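Phage-related protein (Bordetella bronchiseptica RB50, PDB 3BJQ) is probably a major capsid protein of a phage, related to the E family of coat proteins, and would assemble into the shell that encloses the viral genome. Local coordinates at residues Thr19-Tyr24 against Thr114-Met119; Ser27-Lys32 against Gly225-Ala230; Leu121-Glu126 against Asn295-Ser300; Glu126-Ala131 against Gly238-Pro243. All blocks are in the same frame, centred on the assembly; numbering follows the deposited sequence.

How the contacts relate
Three of the four contacts lie on helix 105-131: contact 1 near its middle, contact 3 two turns further on, and contact 4 at its C-terminal end. Contact 4 is the most buried and is apolar, a tryptophan face on an alanine; contact 3 mixes a histidine and an asparagine with a proline; contact 1, the furthest from the chain centre, is hydrophobic inside but runs out to a neighbouring subunit. Contact 2 has neither segment on the helix and is bridged mainly by water. Even so, Glu-124 of the contact 3 helix segment accepts hydrogen bonds from Ile-30 and Gly-31 of contact 2, while contacts 2 and 4 meet on adjacent strands of one sheet, 221-230 and 237-239.

Contact 1. Residues Thr19-Tyr24 against Thr114-Met119; sequences THARGY and TVLRIM
Ala-21 and Leu-116 mark the closest approach of the two backbones, their CA atoms 7.6 Å apart where the last turn of helix 15-22 and the residues after it come alongside helix 105-131. Tyr-24, just past the end of the short helix, and Leu-116 carry most of the contact. Tyr-24 CG lies anti to the backbone N (chi1 -178°), which sends the ring across to the long helix, where Leu-116 CB sits over the centre of one face, 3.8 Å from the ring centroid and only 1° off the normal. This is a CH-pi contact of nearly ideal placement. The branch atom Leu-116 CD1 reaches back the other way, resting 3.7 Å from Ala-21 CB and 3.8 Å from Tyr-24 CB; the leucine and tyrosine side chains thus run antiparallel, each reaching toward the other's backbone. Helix 105-131 probably corresponds to the long spine helix of the HK97-like capsid fold, and the N-terminal region packs on it here; Leu-116 also touches Val-291 of strand 286-299. At the far end of the ring, Tyr-24 OH lies 3.2 Å from Arg-117 CB, but its hydrogen bond goes to Gln-26 NE2. The extended chain of Arg-117 leads away from the tyrosine to a neighbouring subunit, where NH2 bonds Asn-59 OD1 and the guanidinium makes a cation-pi contact with Tyr-58.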
# COMPACT_ATOMS: atom_id res chain seq x y z
N THR E 19 -17.69 15.08 3.94
CA THR E 19 -16.75 14.78 5.00
C THR E 19 -16.26 16.08 5.64
O THR E 19 -16.21 16.21 6.86
CB THR E 19 -15.60 13.93 4.48
OG1 THR E 19 -16.15 12.68 4.04
CG2 THR E 19 -14.51 13.69 5.55
N HIS E 20 -15.93 17.06 4.82
CA HIS E 20 -15.55 18.37 5.37
C HIS E 20 -16.65 18.98 6.26
O HIS E 20 -16.35 19.46 7.35
CB HIS E 20 -15.15 19.33 4.26
CG HIS E 20 -14.92 20.73 4.73
ND1 HIS E 20 -13.70 21.16 5.20
CD2 HIS E 20 -15.77 21.78 4.84
CE1 HIS E 20 -13.80 22.43 5.55
NE2 HIS E 20 -15.05 22.83 5.35
N ALA E 21 -17.91 18.96 5.81
CA ALA E 21 -19.04 19.49 6.58
C ALA E 21 -19.20 18.78 7.92
O ALA E 21 -19.59 19.42 8.90
CB ALA E 21 -20.38 19.39 5.80
N ARG E 22 -18.95 17.47 7.96
CA ARG E 22 -19.07 16.69 9.21
C ARG E 22 -18.02 17.03 10.24
O ARG E 22 -18.23 16.79 11.41
CB ARG E 22 -18.99 15.20 8.94
CG ARG E 22 -20.11 14.68 8.12
CD ARG E 22 -20.06 13.19 8.09
NE ARG E 22 -21.17 12.66 7.31
CZ ARG E 22 -21.12 12.42 6.00
NH1 ARG E 22 -20.01 12.66 5.31
NH2 ARG E 22 -22.20 11.93 5.38
N GLY E 23 -16.89 17.57 9.80
CA GLY E 23 -15.83 18.03 10.69
C GLY E 23 -15.94 19.48 11.13
O GLY E 23 -15.09 19.94 11.90
N TYR E 24 -16.98 20.19 10.66
CA TYR E 24 -17.21 21.60 11.00
C TYR E 24 -17.51 21.75 12.48
O TYR E 24 -18.39 21.08 12.99
CB TYR E 24 -18.40 22.15 10.19
CG TYR E 24 -18.71 23.63 10.41
CD1 TYR E 24 -18.14 24.60 9.59
CD2 TYR E 24 -19.61 24.05 11.37
CE1 TYR E 24 -18.42 25.94 9.77
CE2 TYR E 24 -19.90 25.41 11.57
CZ TYR E 24 -19.28 26.35 10.77
OH TYR E 24 -19.54 27.68 10.90
N THR E 114 -20.00 28.86 5.17
CA THR E 114 -20.91 29.97 5.29
C THR E 114 -22.30 29.53 5.69
O THR E 114 -22.88 30.03 6.68
CB THR E 114 -20.94 30.72 3.96
OG1 THR E 114 -19.63 31.27 3.74
CG2 THR E 114 -22.00 31.83 3.93
N VAL E 115 -22.83 28.55 4.95
CA VAL E 115 -24.17 28.04 5.24
C VAL E 115 -24.22 27.19 6.52
O VAL E 115 -25.22 27.23 7.25
CB VAL E 115 -24.77 27.30 4.01
CG1 VAL E 115 -24.77 28.23 2.83
CG2 VAL E 115 -23.99 26.06 3.70
N LEU E 116 -23.15 26.47 6.83
CA LEU E 116 -23.11 25.70 8.05
C LEU E 116 -23.16 26.63 9.27
O LEU E 116 -23.74 26.27 10.29
CB LEU E 116 -21.87 24.78 8.09
CG LEU E 116 -21.88 23.59 7.11
CD1 LEU E 116 -20.60 22.78 7.21
CD2 LEU E 116 -23.09 22.71 7.41
N ARG E 117 -22.54 27.80 9.17
CA ARG E 117 -22.57 28.74 10.31
C ARG E 117 -23.95 29.28 10.58
O ARG E 117 -24.33 29.48 11.73
CB ARG E 117 -21.65 29.94 10.12
CG ARG E 117 -21.59 30.73 11.44
CD ARG E 117 -20.97 32.04 11.32
NE ARG E 117 -20.84 32.75 12.60
CZ ARG E 117 -21.67 33.69 13.06
NH1 ARG E 117 -22.78 34.00 12.44
NH2 ARG E 117 -21.38 34.29 14.21
N ILE E 118 -24.68 29.56 9.51
CA ILE E 118 -26.06 29.95 9.60
C ILE E 118 -26.89 28.88 10.30
O ILE E 118 -27.71 29.18 11.16
CB ILE E 118 -26.66 30.17 8.19
CG1 ILE E 118 -26.08 31.42 7.55
CG2 ILE E 118 -28.16 30.29 8.26
CD1 ILE E 118 -27.06 32.59 7.49
N MSE E 119 -26.69 27.63 9.91
CA MSE E 119 -27.41 26.52 10.53
C MSE E 119 -27.00 26.32 11.98
O MSE E 119 -27.80 25.90 12.82
CB MSE E 119 -27.17 25.23 9.74
CG MSE E 119 -27.93 25.19 8.42
SE MSE E 119 -27.35 23.78 7.22
CE MSE E 119 -28.58 24.16 5.74

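Contact 2. Residues Ser27-Lys32 against Gly225-Ala230; sequences STLIGK and GTARVA
Thr-28 and Thr-226 both tuck OG1 into the cleft flanked by their own N and C atoms (chi1 75° and 55°), and the two hydroxyls share water 2. The contact sets the loop before helix 31-34 against the interruption in strand 221-230, a member of a six-stranded mixed sheet; this strand falls in the region related to phage major capsid protein E. Solvent does most of the joining. Water 2 lies 2.8 Å from Thr-28 OG1 and donates to Thr-226 OG1 at 2.9 Å. Thr-28 O accepts from two more waters: water 1, which in turn accepts from Ala-227 N at 3.1 Å, and water 3, which accepts a longer bond of 3.3 Å from Thr-226 OG1. The two segments are thus linked by three single-water bridges, two of them converging on one carbonyl oxygen. Beside this wet patch the contact turns apolar. Leu-29 points its CB away from the strand, yet its CD2 branch reaches back to the Ala-227 CB methyl at 3.9 Å. The CB of Ile-30 is directed toward the strand, and the side chain also touches Trp-241; its CD1 methyl comes to rest against the backbone of Gly-225, 3.7 Å from Gly-225 N.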
# COMPACT_ATOMS: atom_id res chain seq x y z
N SER E 27 -16.64 26.10 18.33
CA SER E 27 -16.30 25.84 19.72
C SER E 27 -16.98 26.76 20.75
O SER E 27 -17.14 26.36 21.90
CB SER E 27 -14.79 25.91 19.90
OG SER E 27 -14.35 27.24 19.67
N THR E 28 -17.40 27.96 20.36
CA THR E 28 -18.06 28.85 21.31
C THR E 28 -19.59 28.66 21.36
O THR E 28 -20.26 29.26 22.22
CB THR E 28 -17.71 30.34 21.08
OG1 THR E 28 -18.39 30.84 19.93
CG2 THR E 28 -16.20 30.52 20.96
N LEU E 29 -20.14 27.85 20.45
CA LEU E 29 -21.55 27.49 20.49
C LEU E 29 -21.68 26.24 21.35
O LEU E 29 -20.92 25.29 21.19
CB LEU E 29 -22.12 27.27 19.09
CG LEU E 29 -22.00 28.45 18.12
CD1 LEU E 29 -22.70 28.09 16.84
CD2 LEU E 29 -22.57 29.71 18.68
N ILE E 30 -22.63 26.24 22.29
CA ILE E 30 -22.71 25.18 23.28
C ILE E 30 -23.99 24.34 23.22
O ILE E 30 -24.16 23.42 24.01
CB ILE E 30 -22.48 25.75 24.71
CG1 ILE E 30 -23.54 26.81 25.05
CG2 ILE E 30 -21.06 26.35 24.81
CD1 ILE E 30 -23.85 26.96 26.50
N GLY E 31 -24.87 24.62 22.25
CA GLY E 31 -26.14 23.89 22.12
C GLY E 31 -26.01 22.38 22.06
O GLY E 31 -26.76 21.65 22.70
N LYS E 32 -25.01 21.90 21.33
CA LYS E 32 -24.74 20.46 21.22
C LYS E 32 -24.20 19.85 22.51
O LYS E 32 -24.14 18.64 22.65
CB LYS E 32 -23.80 20.19 20.05
CG LYS E 32 -24.34 20.68 18.73
CD LYS E 32 -23.36 20.56 17.57
CE LYS E 32 -24.10 20.66 16.23
NZ LYS E 32 -23.24 20.49 15.01
N GLY E 225 -22.61 30.21 27.87
CA GLY E 225 -23.50 30.68 26.81
C GLY E 225 -23.17 32.08 26.40
O GLY E 225 -23.70 33.02 26.96
N THR E 226 -22.32 32.20 25.37
CA THR E 226 -21.78 33.49 24.93
C THR E 226 -22.48 34.08 23.68
O THR E 226 -22.42 35.29 23.47
CB THR E 226 -20.28 33.38 24.66
OG1 THR E 226 -20.03 32.33 23.74
CG2 THR E 226 -19.48 33.09 25.97
N ALA E 227 -23.13 33.23 22.87
CA ALA E 227 -23.68 33.67 21.58
C ALA E 227 -24.67 34.79 21.78
O ALA E 227 -25.38 34.84 22.77
CB ALA E 227 -24.33 32.49 20.81
N ARG E 228 -24.67 35.71 20.82
CA ARG E 228 -25.57 36.83 20.79
C ARG E 228 -26.22 36.91 19.44
O ARG E 228 -25.69 36.38 18.46
CB ARG E 228 -24.82 38.12 21.07
CG ARG E 228 -24.10 38.12 22.41
CD ARG E 228 -24.16 39.43 23.11
NE ARG E 228 -23.00 40.25 22.87
CZ ARG E 228 -22.93 41.55 23.16
NH1 ARG E 228 -23.97 42.20 23.67
NH2 ARG E 228 -21.81 42.21 22.91
N VAL E 229 -27.38 37.55 19.41
CA VAL E 229 -28.11 37.76 18.17
C VAL E 229 -28.60 39.17 18.15
O VAL E 229 -28.87 39.76 19.20
CB VAL E 229 -29.31 36.80 17.98
CG1 VAL E 229 -28.82 35.42 17.50
CG2 VAL E 229 -30.12 36.70 19.24
N ALA E 230 -28.70 39.72 16.94
CA ALA E 230 -29.16 41.08 16.74
C ALA E 230 -30.61 41.13 17.19
O ALA E 230 -31.39 40.23 16.87
CB ALA E 230 -29.03 41.49 15.27
O HOH W 1 -22.90 30.18 22.95
O HOH W 2 -20.49 32.36 20.92
O HOH W 3 -19.03 29.38 24.74

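Contact 3. Residues Leu121-Glu126 against Asn295-Ser300; sequences LAHEHE and NTPALS
His-123 NE2 is hydrogen-bonded to Thr-266 OG1, and the ring held by that bond meets both Asn-295 and Pro-297. A chi1 of 178° swings the imidazole directly away from the backbone nitrogen and brings its CD2 side to the strand. There Asn-295 OD1 approaches the edge, near the ring plane, and stops 3.3 Å from His-123 CD2. It is a close meeting of an oxygen with a ring carbon rather than a hydrogen bond. The two side chains cross at about a right angle, with ring and amide planes 57° apart, and the other end of the amide is occupied, since Asn-295 ND2 bonds the carbonyl oxygen of Asp-293. Pro-297 adds the apolar half: its CG lies obliquely to the imidazole, 3.7 Å from His-123 CD2, and 4.1 Å from Glu-126 CB one turn along the helix. The proline corner thus fits between two side chains that successive turns present. Helix 121-126 and strand 295-299 run almost alongside each other, their axes 8.6 Å apart at closest and 18° from parallel, consistent with the long helix lying on a sheet in HK97-like coat proteins. Strand 286-299 pairs here with strand 264-269, which supplies Thr-266, so His-123 joins helix 105-131 to two neighbouring strands, while Pro-297 also packs on Cys-127 and Ile-130 of the same helix.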
# COMPACT_ATOMS: atom_id res chain seq x y z
N LEU E 121 -25.99 28.66 14.11
CA LEU E 121 -26.54 29.72 14.93
C LEU E 121 -28.03 29.49 15.15
O LEU E 121 -28.54 29.75 16.23
CB LEU E 121 -26.24 31.08 14.28
CG LEU E 121 -26.13 32.34 15.15
CD1 LEU E 121 -25.27 32.09 16.40
CD2 LEU E 121 -25.59 33.52 14.33
N ALA E 122 -28.74 29.02 14.13
CA ALA E 122 -30.17 28.70 14.26
C ALA E 122 -30.35 27.56 15.27
O ALA E 122 -31.26 27.59 16.10
CB ALA E 122 -30.75 28.30 12.93
N HIS E 123 -29.47 26.57 15.21
CA HIS E 123 -29.49 25.45 16.18
C HIS E 123 -29.26 25.95 17.61
O HIS E 123 -29.93 25.53 18.54
CB HIS E 123 -28.43 24.43 15.79
CG HIS E 123 -28.33 23.29 16.74
ND1 HIS E 123 -27.37 23.25 17.74
CD2 HIS E 123 -29.08 22.18 16.89
CE1 HIS E 123 -27.52 22.14 18.44
NE2 HIS E 123 -28.55 21.47 17.95
N GLU E 124 -28.29 26.84 17.77
CA GLU E 124 -27.99 27.44 19.05
C GLU E 124 -29.24 28.11 19.65
O GLU E 124 -29.54 27.96 20.84
CB GLU E 124 -26.87 28.48 18.91
CG GLU E 124 -26.33 28.98 20.27
CD GLU E 124 -25.32 27.99 20.93
OE1 GLU E 124 -25.23 26.83 20.47
OE2 GLU E 124 -24.61 28.37 21.91
N HIS E 125 -29.95 28.85 18.83
CA HIS E 125 -31.14 29.54 19.29
C HIS E 125 -32.29 28.56 19.65
O HIS E 125 -32.99 28.74 20.65
CB HIS E 125 -31.60 30.53 18.22
CG HIS E 125 -32.74 31.39 18.68
ND1 HIS E 125 -34.05 30.95 18.68
CD2 HIS E 125 -32.76 32.63 19.22
CE1 HIS E 125 -34.83 31.90 19.17
NE2 HIS E 125 -34.07 32.93 19.52
N GLU E 126 -32.48 27.52 18.84
CA GLU E 126 -33.52 26.53 19.15
C GLU E 126 -33.22 25.72 20.42
O GLU E 126 -34.13 25.32 21.12
CB GLU E 126 -33.78 25.59 17.97
CG GLU E 126 -35.13 25.90 17.32
CD GLU E 126 -36.26 26.03 18.38
OE1 GLU E 126 -36.38 25.13 19.26
OE2 GLU E 126 -36.99 27.05 18.36
N ASN E 295 -32.37 18.91 11.15
CA ASN E 295 -32.28 18.53 12.55
C ASN E 295 -33.29 19.30 13.38
O ASN E 295 -33.86 20.30 12.94
CB ASN E 295 -30.87 18.81 13.08
CG ASN E 295 -30.60 20.31 13.30
OD1 ASN E 295 -30.75 20.82 14.42
ND2 ASN E 295 -30.19 21.02 12.23
N THR E 296 -33.54 18.80 14.58
CA THR E 296 -34.32 19.53 15.57
C THR E 296 -33.88 19.09 16.97
O THR E 296 -33.80 17.90 17.22
CB THR E 296 -35.86 19.32 15.37
OG1 THR E 296 -36.56 20.40 15.99
CG2 THR E 296 -36.35 17.99 15.95
N PRO E 297 -33.50 20.05 17.84
CA PRO E 297 -33.33 19.75 19.26
C PRO E 297 -34.63 19.29 19.92
O PRO E 297 -35.68 19.81 19.60
CB PRO E 297 -32.91 21.11 19.86
CG PRO E 297 -32.32 21.85 18.70
CD PRO E 297 -33.12 21.44 17.51
N ALA E 298 -34.53 18.34 20.84
CA ALA E 298 -35.69 17.77 21.51
C ALA E 298 -35.32 17.55 22.99
O ALA E 298 -34.25 17.06 23.29
CB ALA E 298 -36.07 16.48 20.86
N LEU E 299 -36.21 17.96 23.89
CA LEU E 299 -36.03 17.71 25.31
C LEU E 299 -36.65 16.32 25.52
O LEU E 299 -37.82 16.14 25.28
CB LEU E 299 -36.71 18.80 26.15
CG LEU E 299 -36.14 19.01 27.56
CD1 LEU E 299 -36.62 20.32 28.18
CD2 LEU E 299 -36.47 17.85 28.44
N SER E 300 -35.85 15.35 25.91
CA SER E 300 -36.34 13.99 26.12
C SER E 300 -36.47 13.66 27.60
O SER E 300 -37.34 12.91 27.95
CB SER E 300 -35.42 12.96 25.39
OG SER E 300 -34.04 13.21 25.64

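Contact 4. Residues Glu126-Ala131 against Gly238-Pro243; sequences ECAQIA and GDVWGP
Ala-128 is the bump of this contact, and the hollow that receives it is formed by two consecutive residues of a tight turn, Val-240 and Trp-241. The CA atoms of Ala-128 and Trp-241 are 5.8 Å apart, close enough for the indole to lie directly on the helix surface. Ala-128 CB stands over one face of the indole, 3.9 Å from the centroid of the six-membered ring and 7° off its normal, a CH-pi contact. The ring spreads beyond the methyl as well: its CZ3 is 3.7 Å from Ala-128 CA, and its CH2 reaches Cys-127 CB at 4.1 Å. Val-240 closes the hollow from the turn. A chi1 of 174° turns CG1 away from its own N, and that branch lies over the same indole face and meets Ala-128 CB at 3.6 Å, while Val-240 O comes to 3.3 Å from the same methyl. The two residues are the middle pair of a type I turn from Asp-239 to Gly-242, bonded from Gly-242 N to Asp-239 O. The turn follows edge strand 237-239 and brings the edge of the six-stranded sheet onto the C-terminal end of helix 105-131. No hydrogen bond crosses between the segments, and the indole nitrogen NE1 is satisfied by Glu-124 OE2, one turn earlier on the helix. Adhesion therefore rests on shape and dispersion, with that one polar bond helping to fix the rotation of the ring.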
# COMPACT_ATOMS: atom_id res chain seq x y z
N GLU E 126 -32.48 27.52 18.84
CA GLU E 126 -33.52 26.53 19.15
C GLU E 126 -33.22 25.72 20.42
O GLU E 126 -34.13 25.32 21.12
CB GLU E 126 -33.78 25.59 17.97
CG GLU E 126 -35.13 25.90 17.32
CD GLU E 126 -36.26 26.03 18.38
OE1 GLU E 126 -36.38 25.13 19.26
OE2 GLU E 126 -36.99 27.05 18.36
N CYS E 127 -31.96 25.49 20.69
CA CYS E 127 -31.56 24.82 21.90
C CYS E 127 -31.88 25.67 23.14
O CYS E 127 -32.46 25.19 24.12
CB CYS E 127 -30.08 24.50 21.86
SG CYS E 127 -29.65 23.16 20.72
N ALA E 128 -31.49 26.94 23.08
CA ALA E 128 -31.74 27.88 24.16
C ALA E 128 -33.24 28.00 24.38
O ALA E 128 -33.69 28.07 25.52
CB ALA E 128 -31.12 29.26 23.85
N GLN E 129 -34.00 28.00 23.28
CA GLN E 129 -35.45 28.20 23.32
C GLN E 129 -36.15 27.06 24.07
O GLN E 129 -37.16 27.30 24.73
CB GLN E 129 -35.95 28.35 21.87
CG GLN E 129 -37.34 28.91 21.68
CD GLN E 129 -37.47 30.37 22.10
OE1 GLN E 129 -36.47 31.05 22.35
NE2 GLN E 129 -38.71 30.86 22.16
N ILE E 130 -35.57 25.85 24.01
CA ILE E 130 -36.10 24.69 24.70
C ILE E 130 -35.58 24.58 26.12
O ILE E 130 -36.38 24.50 27.05
CB ILE E 130 -35.74 23.38 23.95
CG1 ILE E 130 -36.45 23.31 22.60
CG2 ILE E 130 -36.15 22.19 24.78
CD1 ILE E 130 -35.93 22.20 21.77
N ALA E 131 -34.27 24.56 26.29
CA ALA E 131 -33.68 24.36 27.63
C ALA E 131 -34.05 25.42 28.64
O ALA E 131 -34.22 25.11 29.81
CB ALA E 131 -32.19 24.24 27.54
N GLY E 238 -28.88 40.63 21.54
CA GLY E 238 -29.42 39.89 22.70
C GLY E 238 -28.68 38.59 22.96
O GLY E 238 -28.30 37.88 22.01
N ASP E 239 -28.47 38.25 24.23
CA ASP E 239 -27.79 37.01 24.59
C ASP E 239 -28.72 35.83 24.35
O ASP E 239 -29.81 35.79 24.91
CB ASP E 239 -27.39 36.99 26.07
CG ASP E 239 -26.38 38.08 26.43
OD1 ASP E 239 -25.77 38.65 25.53
OD2 ASP E 239 -26.18 38.36 27.62
N VAL E 240 -28.25 34.86 23.56
CA VAL E 240 -29.05 33.68 23.23
C VAL E 240 -29.42 32.90 24.52
O VAL E 240 -30.51 32.37 24.65
CB VAL E 240 -28.30 32.80 22.19
CG1 VAL E 240 -29.04 31.48 21.92
CG2 VAL E 240 -28.03 33.57 20.89
N TRP E 241 -28.48 32.82 25.47
CA TRP E 241 -28.69 32.05 26.69
C TRP E 241 -29.17 32.92 27.86
O TRP E 241 -29.15 32.49 29.03
CB TRP E 241 -27.41 31.27 27.04
CG TRP E 241 -27.11 30.31 25.98
CD1 TRP E 241 -26.31 30.52 24.91
CD2 TRP E 241 -27.65 28.99 25.84
NE1 TRP E 241 -26.33 29.42 24.09
CE2 TRP E 241 -27.13 28.46 24.64
CE3 TRP E 241 -28.53 28.20 26.61
CZ2 TRP E 241 -27.42 27.16 24.20
CZ3 TRP E 241 -28.82 26.91 26.17
CH2 TRP E 241 -28.28 26.40 24.98
N GLY E 242 -29.62 34.13 27.52
CA GLY E 242 -30.24 35.04 28.45
C GLY E 242 -29.41 35.29 29.69
O GLY E 242 -28.17 35.23 29.63
N PRO E 243 -30.07 35.59 30.82
CA PRO E 243 -29.38 35.79 32.08
C PRO E 243 -29.41 34.53 32.95
O PRO E 243 -29.20 34.60 34.16
CB PRO E 243 -30.20 36.91 32.72
CG PRO E 243 -31.60 36.62 32.27
CD PRO E 243 -31.52 35.84 30.97